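Local structure of serine acetyltransferase (Bacteroides vulgatus ATCC 8482, 3F1X) at residues I191-G196 with F203-G208; S161-A166 with A197-H202; G214-I219 with P249-L254; A51-G56 with E125-L130; Y43-L48 with E77-L82. The protein probably transfers an acetyl group to serine, as serine acetyltransferases do in the biosynthesis of cysteine, and assembles from six copies of its chain. One frame throughout, in Å; residues are numbered along the deposited sequence.

The five contacts run from the helical N-terminal domain into the left-handed beta-helix. Interactions 4 and 5 lie among the helices and share helix 39-53, where Ile52 packs on Leu79; their centres are 14 Å apart. Interaction 2 joins the two domains: Arg164 packs on Ile129 and Leu130 of interaction 4, while Tyr163 touches Ile193 of interaction 1. The strands of interactions 1 and 2 make the first coil of the beta-helix, against which helix 155-171 packs; the two centres are 8 Å apart. Interaction 3 carries the sheet of strand 198-199 on to the next turns. Interactions 3 and 5 lie on opposite sides of the chain's centre, about 30 Å apart between centres. His207 of interaction 1 meets Asp192 of another subunit.

Interaction 1 (I191-G196 with F203-G208); sequences IDIHPG and FTIDHG
No backbone hydrogen bond joins Ile191-Gly196 to Phe203-Gly208; the two segments draw nearest at one end, where the CA atoms of Ile191 and Gly208 are 5.9 Å apart, and the gap is filled by isoleucines. Ile191 does most of the touching. Its CG2 meets CD1 of Ile205 at 3.8 Å, and the two side chains lie alongside, pointing opposite ways. CG1 of Ile191 lies 3.3 Å from the carbonyl O of Gly208. The first torsion of Ile191 (chi1 -56°) sets CG1 beside the backbone N and CG2 anti to it, which lets one branch face the glycine and the other Ile205. Ile193 adds a looser touch, CD1 to CD1 of Ile205 at 4.3 Å. Strands 192-193 and 204-206 belong to different sheets of the left-handed parallel beta-helix, the fold of the hexapeptide-repeat acyltransferases, and these branched residues fill the inside of its first turn. Gly208, with a positive phi that suits glycine, brings its bare CA to 4.2 Å from CD1 of Ile191. Just before it, a 2.6 Å bond from Gly208 N to Asp206 O closes a gamma turn centred on His207. His207 points away from Ile191-Gly196, and its ND1 is hydrogen-bonded to Asp192 of the second subunit. Asp192 OD2 of this chain receives the equivalent bond from His207 of the third subunit.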
# COMPACT_ATOMS: atom_id res chain seq x y z
N ILE A 191 -24.01 11.88 9.51
CA ILE A 191 -24.92 11.57 10.62
C ILE A 191 -24.14 11.57 11.94
O ILE A 191 -23.24 10.75 12.13
CB ILE A 191 -25.59 10.18 10.42
CG1 ILE A 191 -26.31 10.14 9.08
CG2 ILE A 191 -26.61 9.92 11.54
CD1 ILE A 191 -26.79 8.77 8.66
N ASP A 192 -24.50 12.49 12.83
CA ASP A 192 -23.83 12.64 14.12
C ASP A 192 -24.69 12.21 15.31
O ASP A 192 -25.62 12.92 15.72
CB ASP A 192 -23.37 14.11 14.28
CG ASP A 192 -22.53 14.35 15.52
OD1 ASP A 192 -21.74 13.46 15.91
OD2 ASP A 192 -22.64 15.45 16.11
N ILE A 193 -24.37 11.04 15.86
CA ILE A 193 -25.10 10.48 17.00
C ILE A 193 -24.13 10.36 18.18
O ILE A 193 -23.13 9.66 18.08
CB ILE A 193 -25.62 9.05 16.69
CG1 ILE A 193 -26.40 9.05 15.37
CG2 ILE A 193 -26.53 8.57 17.83
CD1 ILE A 193 -26.73 7.65 14.86
N HIS A 194 -24.43 11.03 19.29
CA HIS A 194 -23.56 10.96 20.47
C HIS A 194 -23.70 9.56 21.05
O HIS A 194 -24.80 9.05 21.19
CB HIS A 194 -23.95 11.98 21.54
CG HIS A 194 -23.00 12.03 22.70
ND1 HIS A 194 -21.95 12.92 22.77
CD2 HIS A 194 -22.93 11.28 23.83
CE1 HIS A 194 -21.27 12.71 23.89
NE2 HIS A 194 -21.85 11.73 24.55
N PRO A 195 -22.57 8.93 21.41
CA PRO A 195 -22.62 7.58 21.98
C PRO A 195 -23.52 7.41 23.20
O PRO A 195 -24.00 6.32 23.47
CB PRO A 195 -21.14 7.28 22.26
CG PRO A 195 -20.53 8.61 22.44
CD PRO A 195 -21.19 9.43 21.37
N GLY A 196 -23.77 8.51 23.92
CA GLY A 196 -24.61 8.44 25.10
C GLY A 196 -26.10 8.43 24.82
O GLY A 196 -26.90 8.15 25.71
N PHE A 203 -35.05 1.39 14.51
CA PHE A 203 -34.75 2.80 14.31
C PHE A 203 -34.30 2.99 12.87
O PHE A 203 -33.58 2.16 12.32
CB PHE A 203 -33.63 3.23 15.27
CG PHE A 203 -33.22 4.66 15.11
CD1 PHE A 203 -34.14 5.70 15.34
CD2 PHE A 203 -31.92 5.00 14.74
CE1 PHE A 203 -33.76 7.04 15.21
CE2 PHE A 203 -31.53 6.34 14.60
CZ PHE A 203 -32.46 7.36 14.84
N THR A 204 -34.71 4.08 12.24
CA THR A 204 -34.30 4.32 10.88
C THR A 204 -34.06 5.80 10.62
O THR A 204 -34.71 6.66 11.21
CB THR A 204 -35.34 3.77 9.87
OG1 THR A 204 -34.79 3.79 8.55
CG2 THR A 204 -36.59 4.61 9.90
N ILE A 205 -33.08 6.08 9.77
CA ILE A 205 -32.74 7.44 9.40
C ILE A 205 -32.76 7.45 7.88
O ILE A 205 -32.01 6.71 7.24
CB ILE A 205 -31.34 7.83 9.90
CG1 ILE A 205 -31.34 7.90 11.43
CG2 ILE A 205 -30.92 9.16 9.28
CD1 ILE A 205 -29.97 8.13 12.06
N ASP A 206 -33.64 8.27 7.30
CA ASP A 206 -33.75 8.35 5.85
C ASP A 206 -32.80 9.41 5.29
O ASP A 206 -32.92 10.58 5.64
CB ASP A 206 -35.19 8.72 5.47
CG ASP A 206 -35.64 8.06 4.18
OD1 ASP A 206 -34.81 7.93 3.25
OD2 ASP A 206 -36.83 7.67 4.09
N HIS A 207 -31.88 9.00 4.43
CA HIS A 207 -30.91 9.91 3.83
C HIS A 207 -29.93 10.33 4.94
O HIS A 207 -28.75 9.96 4.89
CB HIS A 207 -31.66 11.10 3.22
CG HIS A 207 -32.82 10.69 2.35
ND1 HIS A 207 -32.66 9.93 1.21
CD2 HIS A 207 -34.14 10.93 2.46
CE1 HIS A 207 -33.84 9.73 0.65
NE2 HIS A 207 -34.76 10.32 1.38
N GLY A 208 -30.41 11.09 5.91
CA GLY A 208 -29.61 11.43 7.07
C GLY A 208 -28.53 12.49 7.19
O GLY A 208 -28.16 12.82 8.32

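Interaction 2 (S161-A166 with A197-H202); sequences SNYRIA and AQIGHH
Tyr163, Arg164 and Ile199 carry the contact, two polar-tipped side chains reaching from a helix to a strand and its exit. Tyr163 has CG anti to its backbone nitrogen (chi1 157°), which sends the ring toward the strand. Its hydroxyl donates to Ala197 O at 2.6 Å, from above the carbonyl plane. CD1 of Ile199 sits over one face of this ring, 4.0 Å from the centroid, a CH-pi contact. A water donates to Tyr163 OH and accepts from Ile199 N, bridging the two.

The long chain of Arg164, extended from CG to NE, lets a residue on the helix span to the loop. NH1 gives a fairly straight bond (165°) to Ile199 O, which lies in the guanidinium plane at 3.0 Å; NH2 reaches Gly200 O at 2.8 Å, a more bent bond to an acceptor tilted from that plane. Asp133 of helix 123-139 pairs with NE. Helix 155-171 thus rests on strand 198-199, with helices 39-53 and 177-189 packed against it.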
# COMPACT_ATOMS: atom_id res chain seq x y z
N SER A 161 -25.00 1.46 13.03
CA SER A 161 -24.15 0.36 13.47
C SER A 161 -23.02 0.91 14.33
O SER A 161 -22.77 0.40 15.43
CB SER A 161 -23.56 -0.38 12.27
OG SER A 161 -24.57 -1.02 11.52
N ASN A 162 -22.35 1.95 13.84
CA ASN A 162 -21.25 2.57 14.58
C ASN A 162 -21.76 3.05 15.95
O ASN A 162 -21.09 2.87 16.97
CB ASN A 162 -20.65 3.76 13.81
CG ASN A 162 -19.59 3.35 12.79
OD1 ASN A 162 -19.79 2.42 12.01
ND2 ASN A 162 -18.47 4.06 12.79
N TYR A 163 -22.93 3.67 15.94
CA TYR A 163 -23.54 4.15 17.18
C TYR A 163 -23.75 3.03 18.20
O TYR A 163 -23.30 3.12 19.34
CB TYR A 163 -24.90 4.82 16.91
CG TYR A 163 -25.77 4.82 18.14
CD1 TYR A 163 -25.47 5.63 19.23
CD2 TYR A 163 -26.83 3.92 18.26
CE1 TYR A 163 -26.21 5.53 20.42
CE2 TYR A 163 -27.56 3.82 19.45
CZ TYR A 163 -27.24 4.62 20.52
OH TYR A 163 -27.95 4.49 21.69
N ARG A 164 -24.46 1.97 17.80
CA ARG A 164 -24.71 0.87 18.73
C ARG A 164 -23.42 0.23 19.21
O ARG A 164 -23.34 -0.23 20.35
CB ARG A 164 -25.64 -0.17 18.10
CG ARG A 164 -27.05 0.38 17.82
CD ARG A 164 -28.08 -0.73 17.72
NE ARG A 164 -29.38 -0.26 17.21
CZ ARG A 164 -30.23 0.48 17.90
NH1 ARG A 164 -29.95 0.87 19.14
NH2 ARG A 164 -31.38 0.85 17.35
N ILE A 165 -22.40 0.21 18.36
CA ILE A 165 -21.12 -0.34 18.76
C ILE A 165 -20.49 0.56 19.82
O ILE A 165 -20.00 0.09 20.86
CB ILE A 165 -20.16 -0.45 17.54
CG1 ILE A 165 -20.59 -1.62 16.65
CG2 ILE A 165 -18.73 -0.63 18.02
CD1 ILE A 165 -19.87 -1.69 15.34
N ALA A 166 -20.53 1.87 19.56
CA ALA A 166 -19.96 2.86 20.46
C ALA A 166 -20.71 2.92 21.78
O ALA A 166 -20.09 3.06 22.83
CB ALA A 166 -19.95 4.24 19.78
N ALA A 197 -26.50 8.76 23.60
CA ALA A 197 -27.92 8.75 23.28
C ALA A 197 -28.46 7.35 23.53
O ALA A 197 -27.71 6.38 23.48
CB ALA A 197 -28.13 9.15 21.82
N GLN A 198 -29.76 7.26 23.80
CA GLN A 198 -30.43 5.98 24.03
C GLN A 198 -31.40 5.81 22.87
O GLN A 198 -32.26 6.66 22.64
CB GLN A 198 -31.17 6.02 25.37
CG GLN A 198 -31.94 4.75 25.73
CD GLN A 198 -31.03 3.55 25.95
OE1 GLN A 198 -30.44 3.01 25.01
NE2 GLN A 198 -30.92 3.12 27.21
N ILE A 199 -31.27 4.72 22.13
CA ILE A 199 -32.12 4.52 20.97
C ILE A 199 -32.75 3.14 20.88
O ILE A 199 -32.06 2.11 20.93
CB ILE A 199 -31.33 4.79 19.68
CG1 ILE A 199 -30.74 6.21 19.72
CG2 ILE A 199 -32.23 4.62 18.47
CD1 ILE A 199 -29.94 6.57 18.48
N GLY A 200 -34.07 3.14 20.72
CA GLY A 200 -34.82 1.90 20.63
C GLY A 200 -34.67 1.08 19.36
O GLY A 200 -33.93 1.44 18.44
N HIS A 201 -35.39 -0.03 19.31
CA HIS A 201 -35.34 -0.93 18.16
C HIS A 201 -36.04 -0.34 16.94
O HIS A 201 -36.70 0.69 17.02
CB HIS A 201 -35.99 -2.27 18.53
CG HIS A 201 -35.18 -3.09 19.49
ND1 HIS A 201 -34.41 -2.53 20.48
CD2 HIS A 201 -35.05 -4.43 19.62
CE1 HIS A 201 -33.83 -3.49 21.18
NE2 HIS A 201 -34.21 -4.65 20.69
N HIS A 202 -35.86 -1.01 15.81
CA HIS A 202 -36.47 -0.57 14.56
C HIS A 202 -36.28 0.93 14.34
O HIS A 202 -37.22 1.65 14.03
CB HIS A 202 -37.96 -0.91 14.56
CG HIS A 202 -38.24 -2.38 14.68
ND1 HIS A 202 -38.19 -3.05 15.88
CD2 HIS A 202 -38.52 -3.31 13.73
CE1 HIS A 202 -38.42 -4.34 15.67
NE2 HIS A 202 -38.63 -4.52 14.38
O HOH W 1 -29.41 2.51 22.86

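Interaction 3 (G214-I219 with P249-L254); sequences GATSII and PRHPIL
Two backbone bonds pair the strands in parallel: Ile218 N donates to Pro252 O at 3.1 Å, and Leu254 N to Ile218 O at 2.9 Å. Both are nearly straight and approach their acceptors close to the carbonyl axis. Weaker CA-H...O contacts run beside them, from Ser217 CA to Pro252 O and from Ile253 CA to Ile218 O. The pairing uses only the carbonyl of Pro252, which is compatible with proline's lack of an N-H.

Apolar contacts follow the register. Ile218 and Ile253 share one face of the sheet, CB of the former 4.4 Å from CG2 of the latter, while Ile219 and Leu254 point to the other, buried face. Ahead of the strands the imidazole of His251 makes a CH-pi contact, with Gly214 CA over one face, 3.7 Å from the ring centroid. Glycine lets the backbone lie this close over the ring.

Within Gly214-Ser217, a type I turn, Gly214 O accepts from both Ser217 N and Ser217 OG (2.9 Å), which approach from the same face of its carbonyl plane. The serine's small hydroxyl, beside its own backbone N at chi1 -57°, can thus fold back and brace the turn.

Strand 218-219 lies between strand 198-199 and strand 253-254 in the sheet, and strand 271-272 follows on the far side of the latter, where Leu254 packs on Ile272.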
# COMPACT_ATOMS: atom_id res chain seq x y z
N GLY A 214 -28.32 14.48 20.20
CA GLY A 214 -27.62 14.85 21.42
C GLY A 214 -27.34 13.80 22.48
O GLY A 214 -28.05 12.80 22.59
N ALA A 215 -26.31 14.07 23.28
CA ALA A 215 -25.85 13.18 24.34
C ALA A 215 -26.89 12.53 25.25
O ALA A 215 -26.75 11.36 25.60
CB ALA A 215 -24.81 13.90 25.20
N THR A 216 -27.92 13.26 25.65
CA THR A 216 -28.91 12.64 26.54
C THR A 216 -30.26 12.40 25.89
O THR A 216 -31.27 12.28 26.57
CB THR A 216 -29.10 13.47 27.83
OG1 THR A 216 -29.59 14.77 27.50
CG2 THR A 216 -27.77 13.58 28.57
N SER A 217 -30.27 12.30 24.57
CA SER A 217 -31.51 12.05 23.86
C SER A 217 -32.03 10.64 24.14
O SER A 217 -31.25 9.71 24.35
CB SER A 217 -31.31 12.21 22.35
OG SER A 217 -30.81 13.49 22.03
N ILE A 218 -33.35 10.48 24.15
CA ILE A 218 -33.97 9.18 24.35
C ILE A 218 -34.93 8.98 23.20
O ILE A 218 -35.88 9.74 23.03
CB ILE A 218 -34.74 9.10 25.70
CG1 ILE A 218 -33.79 9.32 26.87
CG2 ILE A 218 -35.40 7.73 25.84
CD1 ILE A 218 -34.49 9.32 28.24
N ILE A 219 -34.67 7.96 22.39
CA ILE A 219 -35.53 7.67 21.25
C ILE A 219 -36.18 6.31 21.40
O ILE A 219 -35.50 5.30 21.63
CB ILE A 219 -34.73 7.69 19.95
CG1 ILE A 219 -34.08 9.07 19.76
CG2 ILE A 219 -35.64 7.40 18.79
CD1 ILE A 219 -33.21 9.15 18.53
N PRO A 249 -30.54 15.89 32.64
CA PRO A 249 -31.08 15.72 31.28
C PRO A 249 -31.45 17.07 30.66
O PRO A 249 -31.91 17.97 31.35
CB PRO A 249 -32.31 14.85 31.51
CG PRO A 249 -31.91 14.02 32.70
CD PRO A 249 -31.27 15.05 33.60
N ARG A 250 -31.26 17.18 29.35
CA ARG A 250 -31.58 18.42 28.64
C ARG A 250 -31.79 18.19 27.15
O ARG A 250 -31.80 19.14 26.36
CB ARG A 250 -30.49 19.47 28.87
CG ARG A 250 -29.06 18.96 28.82
CD ARG A 250 -28.10 20.11 29.09
NE ARG A 250 -26.72 19.67 29.32
CZ ARG A 250 -26.33 18.92 30.34
NH1 ARG A 250 -27.21 18.50 31.24
NH2 ARG A 250 -25.05 18.59 30.47
N HIS A 251 -31.96 16.93 26.77
CA HIS A 251 -32.20 16.56 25.37
C HIS A 251 -33.60 15.96 25.23
O HIS A 251 -34.15 15.41 26.18
CB HIS A 251 -31.12 15.59 24.90
CG HIS A 251 -29.80 16.24 24.63
ND1 HIS A 251 -29.59 17.08 23.56
CD2 HIS A 251 -28.63 16.22 25.32
CE1 HIS A 251 -28.36 17.55 23.60
NE2 HIS A 251 -27.75 17.04 24.65
N PRO A 252 -34.18 16.06 24.02
CA PRO A 252 -35.52 15.54 23.74
C PRO A 252 -35.77 14.06 23.96
O PRO A 252 -34.85 13.24 23.99
CB PRO A 252 -35.74 15.92 22.27
CG PRO A 252 -34.82 17.09 22.06
CD PRO A 252 -33.59 16.65 22.81
N ILE A 253 -37.05 13.75 24.11
CA ILE A 253 -37.51 12.39 24.27
C ILE A 253 -38.53 12.15 23.16
O ILE A 253 -39.52 12.88 23.06
CB ILE A 253 -38.23 12.18 25.61
CG1 ILE A 253 -37.30 12.48 26.78
CG2 ILE A 253 -38.77 10.76 25.68
CD1 ILE A 253 -37.96 12.31 28.13
N LEU A 254 -38.27 11.16 22.32
CA LEU A 254 -39.21 10.83 21.26
C LEU A 254 -39.79 9.48 21.60
O LEU A 254 -39.05 8.50 21.76
CB LEU A 254 -38.50 10.75 19.89
CG LEU A 254 -38.33 12.04 19.09
CD1 LEU A 254 -37.51 13.03 19.88
CD2 LEU A 254 -37.66 11.73 17.74

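Interaction 4 (A51-G56 with E125-L130); sequences AIIFPG and ELRRIL
Arg127 reaches across to the end of helix 39-53 and donates to the carbonyls of Ile52 and Ile53. The arginine leaves its own helix with CG anti to the backbone N, then bends at chi3 (-73°), and the turn brings its head to both oxygens. NH2 bonds to Ile52 O at 2.8 Å, with the oxygen in the guanidinium plane; NE makes a weak bond to Ile53 O at 3.1 Å. A positive group suits this place, since it would favourably meet the negative end of the helix dipole. Pro55 faces the guanidinium, its CD 3.6 Å from NH2 of Arg127.

Beside it, Ile53 crosses Leu130 at about a right angle, CG2 meeting CD1 at 3.9 Å. The Phe54 ring has that same CG2 over the centre of one face, and CZ reaches CB of Leu130.

Arg127 NH1 is held by Leu17 and Ser20 of the second subunit, at the subunit interface. Such an arginine, donating to carbonyls at the C-terminal end of a neighbouring helix, joins two helices of the helical N-terminal domain.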
# COMPACT_ATOMS: atom_id res chain seq x y z
N ALA A 51 -18.40 -6.95 9.54
CA ALA A 51 -18.22 -8.22 8.87
C ALA A 51 -18.65 -9.39 9.73
O ALA A 51 -18.97 -10.46 9.23
CB ALA A 51 -16.77 -8.39 8.45
N ILE A 52 -18.61 -9.19 11.04
CA ILE A 52 -19.01 -10.23 11.98
C ILE A 52 -20.52 -10.15 12.22
O ILE A 52 -21.19 -11.17 12.36
CB ILE A 52 -18.28 -10.06 13.33
CG1 ILE A 52 -16.78 -10.31 13.13
CG2 ILE A 52 -18.85 -11.02 14.35
CD1 ILE A 52 -15.92 -9.85 14.30
N ILE A 53 -21.05 -8.94 12.28
CA ILE A 53 -22.48 -8.74 12.51
C ILE A 53 -23.28 -9.16 11.27
O ILE A 53 -24.34 -9.76 11.38
CB ILE A 53 -22.78 -7.27 12.85
CG1 ILE A 53 -22.21 -6.94 14.23
CG2 ILE A 53 -24.29 -7.00 12.76
CD1 ILE A 53 -22.10 -5.45 14.54
N PHE A 54 -22.76 -8.83 10.09
CA PHE A 54 -23.42 -9.18 8.83
C PHE A 54 -22.48 -10.09 8.06
O PHE A 54 -21.85 -9.67 7.09
CB PHE A 54 -23.69 -7.92 8.01
CG PHE A 54 -24.53 -6.90 8.72
CD1 PHE A 54 -25.88 -7.14 8.98
CD2 PHE A 54 -23.97 -5.69 9.13
CE1 PHE A 54 -26.66 -6.19 9.64
CE2 PHE A 54 -24.74 -4.72 9.79
CZ PHE A 54 -26.09 -4.98 10.05
N PRO A 55 -22.37 -11.35 8.47
CA PRO A 55 -21.48 -12.31 7.81
C PRO A 55 -21.68 -12.51 6.31
O PRO A 55 -22.79 -12.71 5.84
CB PRO A 55 -21.70 -13.60 8.60
CG PRO A 55 -23.12 -13.48 9.06
CD PRO A 55 -23.22 -12.02 9.47
N GLY A 56 -20.58 -12.45 5.57
CA GLY A 56 -20.66 -12.62 4.14
C GLY A 56 -20.92 -11.34 3.35
O GLY A 56 -20.72 -11.32 2.14
N GLU A 125 -26.08 -9.91 20.25
CA GLU A 125 -27.20 -9.04 20.60
C GLU A 125 -27.23 -7.85 19.65
O GLU A 125 -28.29 -7.42 19.21
CB GLU A 125 -27.06 -8.58 22.05
CG GLU A 125 -28.14 -7.62 22.54
CD GLU A 125 -29.53 -8.23 22.51
OE1 GLU A 125 -29.67 -9.42 22.84
OE2 GLU A 125 -30.49 -7.50 22.17
N LEU A 126 -26.06 -7.30 19.33
CA LEU A 126 -26.00 -6.16 18.42
C LEU A 126 -26.58 -6.57 17.08
O LEU A 126 -27.30 -5.80 16.45
CB LEU A 126 -24.55 -5.68 18.26
CG LEU A 126 -23.96 -5.01 19.50
CD1 LEU A 126 -22.52 -4.62 19.24
CD2 LEU A 126 -24.77 -3.78 19.88
N ARG A 127 -26.28 -7.79 16.65
CA ARG A 127 -26.79 -8.30 15.38
C ARG A 127 -28.32 -8.35 15.43
O ARG A 127 -28.98 -8.00 14.46
CB ARG A 127 -26.25 -9.70 15.10
CG ARG A 127 -26.85 -10.36 13.86
CD ARG A 127 -26.43 -11.82 13.76
NE ARG A 127 -25.04 -11.96 13.38
CZ ARG A 127 -24.41 -13.13 13.26
NH1 ARG A 127 -25.07 -14.26 13.51
NH2 ARG A 127 -23.14 -13.17 12.91
N ARG A 128 -28.86 -8.78 16.57
CA ARG A 128 -30.31 -8.86 16.74
C ARG A 128 -30.97 -7.49 16.66
O ARG A 128 -32.02 -7.34 16.04
CB ARG A 128 -30.67 -9.49 18.09
CG ARG A 128 -30.22 -10.93 18.26
CD ARG A 128 -30.75 -11.51 19.56
NE ARG A 128 -30.07 -12.76 19.88
CZ ARG A 128 -29.21 -12.90 20.88
NH1 ARG A 128 -28.94 -11.87 21.67
NH2 ARG A 128 -28.63 -14.06 21.10
N ILE A 129 -30.35 -6.50 17.28
CA ILE A 129 -30.92 -5.16 17.26
C ILE A 129 -30.79 -4.53 15.88
O ILE A 129 -31.75 -4.01 15.33
CB ILE A 129 -30.25 -4.23 18.30
CG1 ILE A 129 -30.39 -4.83 19.70
CG2 ILE A 129 -30.93 -2.86 18.26
CD1 ILE A 129 -29.69 -4.04 20.79
N LEU A 130 -29.59 -4.58 15.32
CA LEU A 130 -29.35 -4.00 14.01
C LEU A 130 -30.27 -4.64 12.98
O LEU A 130 -30.69 -3.97 12.06
CB LEU A 130 -27.88 -4.16 13.62
CG LEU A 130 -26.96 -3.31 14.49
CD1 LEU A 130 -25.51 -3.64 14.22
CD2 LEU A 130 -27.24 -1.84 14.22

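Interaction 5 (Y43-L48 with E77-L82); sequences YKIVEL and ETLFGL
Ile45 meets helix 68-93 with nearly its whole side chain. Its CB lies 4.2 Å from CD1 of Leu79. There the chain forks: CG2, anti to the backbone N, touches that same leucine methyl at 3.6 Å, whereas CG1, beside the backbone N (chi1 -73°), turns to Leu82 and meets its CB at 3.6 Å. The tip, CD1, ends against the backbone of Leu82, 3.7 Å from its carbonyl O. A beta-branched residue suits this place because its two arms engage residues almost one helical turn apart. Ile45 crosses Leu79 at about a right angle but lies alongside Leu82, the two pointing opposite ways.

Leu48, one turn further on, uses a single methyl. Its CD1 packs on CG2 of Thr78 at 3.7 Å, and on CD2 of Leu82 at 3.9 Å. Threonine serves here with its methyl, since its hydroxyl bonds back to Val74 O of its own helix. CD2 of Leu82 also rests on CB of Lys44, while the rest of that lysine extends outward and carries its charge away from the contact.

No hydrogen bond crosses the contact. Segments 43-48 and 77-82 of helices 39-53 and 68-93 run broadly antiparallel, their axes 147° apart in direction and 9.5 Å apart at closest approach. Such interlocking of aliphatic side chains between antiparallel neighbours is ordinary helix-to-helix packing of an all-helical domain, here the N-terminal domain that precedes the beta-helix in serine acetyltransferases.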
# COMPACT_ATOMS: atom_id res chain seq x y z
N TYR A 43 -10.75 2.29 12.46
CA TYR A 43 -11.48 2.05 11.22
C TYR A 43 -11.56 0.54 10.99
O TYR A 43 -12.62 0.00 10.69
CB TYR A 43 -10.77 2.72 10.05
CG TYR A 43 -11.33 2.33 8.71
CD1 TYR A 43 -12.52 2.87 8.24
CD2 TYR A 43 -10.68 1.38 7.93
CE1 TYR A 43 -13.06 2.47 7.01
CE2 TYR A 43 -11.21 0.97 6.70
CZ TYR A 43 -12.40 1.52 6.25
OH TYR A 43 -12.94 1.10 5.04
N LYS A 44 -10.42 -0.14 11.14
CA LYS A 44 -10.36 -1.59 10.96
C LYS A 44 -11.29 -2.28 11.93
O LYS A 44 -11.96 -3.25 11.59
CB LYS A 44 -8.94 -2.11 11.17
CG LYS A 44 -7.99 -1.81 10.03
CD LYS A 44 -6.56 -2.20 10.40
CE LYS A 44 -5.59 -1.81 9.31
NZ LYS A 44 -4.16 -1.97 9.73
N ILE A 45 -11.33 -1.78 13.16
CA ILE A 45 -12.18 -2.36 14.19
C ILE A 45 -13.66 -2.32 13.80
O ILE A 45 -14.35 -3.34 13.88
CB ILE A 45 -11.97 -1.65 15.54
CG1 ILE A 45 -10.62 -2.08 16.12
CG2 ILE A 45 -13.11 -1.97 16.51
CD1 ILE A 45 -10.18 -1.32 17.33
N VAL A 46 -14.14 -1.14 13.39
CA VAL A 46 -15.54 -1.01 13.00
C VAL A 46 -15.85 -1.88 11.77
O VAL A 46 -16.93 -2.46 11.68
CB VAL A 46 -15.91 0.46 12.70
CG1 VAL A 46 -17.34 0.55 12.22
CG2 VAL A 46 -15.76 1.30 13.95
N GLU A 47 -14.91 -1.97 10.82
CA GLU A 47 -15.16 -2.78 9.63
C GLU A 47 -15.27 -4.28 9.96
O GLU A 47 -16.06 -5.00 9.37
CB GLU A 47 -14.05 -2.54 8.59
CG GLU A 47 -14.10 -1.14 7.98
CD GLU A 47 -15.36 -0.90 7.17
OE1 GLU A 47 -15.56 -1.61 6.16
OE2 GLU A 47 -16.17 -0.02 7.55
N LEU A 48 -14.46 -4.73 10.92
CA LEU A 48 -14.49 -6.13 11.33
C LEU A 48 -15.80 -6.40 12.07
O LEU A 48 -16.41 -7.45 11.91
CB LEU A 48 -13.30 -6.44 12.25
CG LEU A 48 -11.95 -6.60 11.54
CD1 LEU A 48 -10.81 -6.44 12.55
CD2 LEU A 48 -11.89 -7.96 10.86
N GLU A 77 -10.98 -12.87 16.18
CA GLU A 77 -9.63 -12.82 16.73
C GLU A 77 -8.90 -11.52 16.36
O GLU A 77 -8.24 -10.90 17.20
CB GLU A 77 -8.80 -14.01 16.24
CG GLU A 77 -7.31 -13.92 16.60
CD GLU A 77 -6.48 -15.03 15.97
OE1 GLU A 77 -6.64 -15.29 14.75
OE2 GLU A 77 -5.65 -15.64 16.67
N THR A 78 -9.02 -11.11 15.10
CA THR A 78 -8.36 -9.89 14.66
C THR A 78 -8.96 -8.71 15.43
O THR A 78 -8.24 -7.83 15.92
CB THR A 78 -8.57 -9.64 13.15
OG1 THR A 78 -8.21 -10.82 12.41
CG2 THR A 78 -7.72 -8.46 12.69
N LEU A 79 -10.28 -8.70 15.53
CA LEU A 79 -10.99 -7.65 16.24
C LEU A 79 -10.55 -7.60 17.70
O LEU A 79 -10.32 -6.52 18.26
CB LEU A 79 -12.50 -7.89 16.17
CG LEU A 79 -13.35 -6.96 17.04
CD1 LEU A 79 -13.07 -5.52 16.67
CD2 LEU A 79 -14.84 -7.27 16.85
N PHE A 80 -10.44 -8.76 18.32
CA PHE A 80 -10.03 -8.83 19.71
C PHE A 80 -8.68 -8.19 19.96
O PHE A 80 -8.51 -7.43 20.91
CB PHE A 80 -9.98 -10.28 20.17
CG PHE A 80 -9.49 -10.44 21.58
CD1 PHE A 80 -10.18 -9.85 22.63
CD2 PHE A 80 -8.35 -11.18 21.86
CE1 PHE A 80 -9.73 -9.98 23.95
CE2 PHE A 80 -7.89 -11.32 23.17
CZ PHE A 80 -8.58 -10.71 24.21
N GLY A 81 -7.70 -8.52 19.12
CA GLY A 81 -6.37 -7.96 19.26
C GLY A 81 -6.39 -6.45 19.10
O GLY A 81 -5.87 -5.72 19.94
N LEU A 82 -7.00 -5.98 18.01
CA LEU A 82 -7.10 -4.56 17.72
C LEU A 82 -7.87 -3.80 18.80
O LEU A 82 -7.41 -2.76 19.27
CB LEU A 82 -7.80 -4.35 16.37
CG LEU A 82 -7.02 -3.90 15.12
CD1 LEU A 82 -5.61 -4.43 15.13
CD2 LEU A 82 -7.77 -4.37 13.87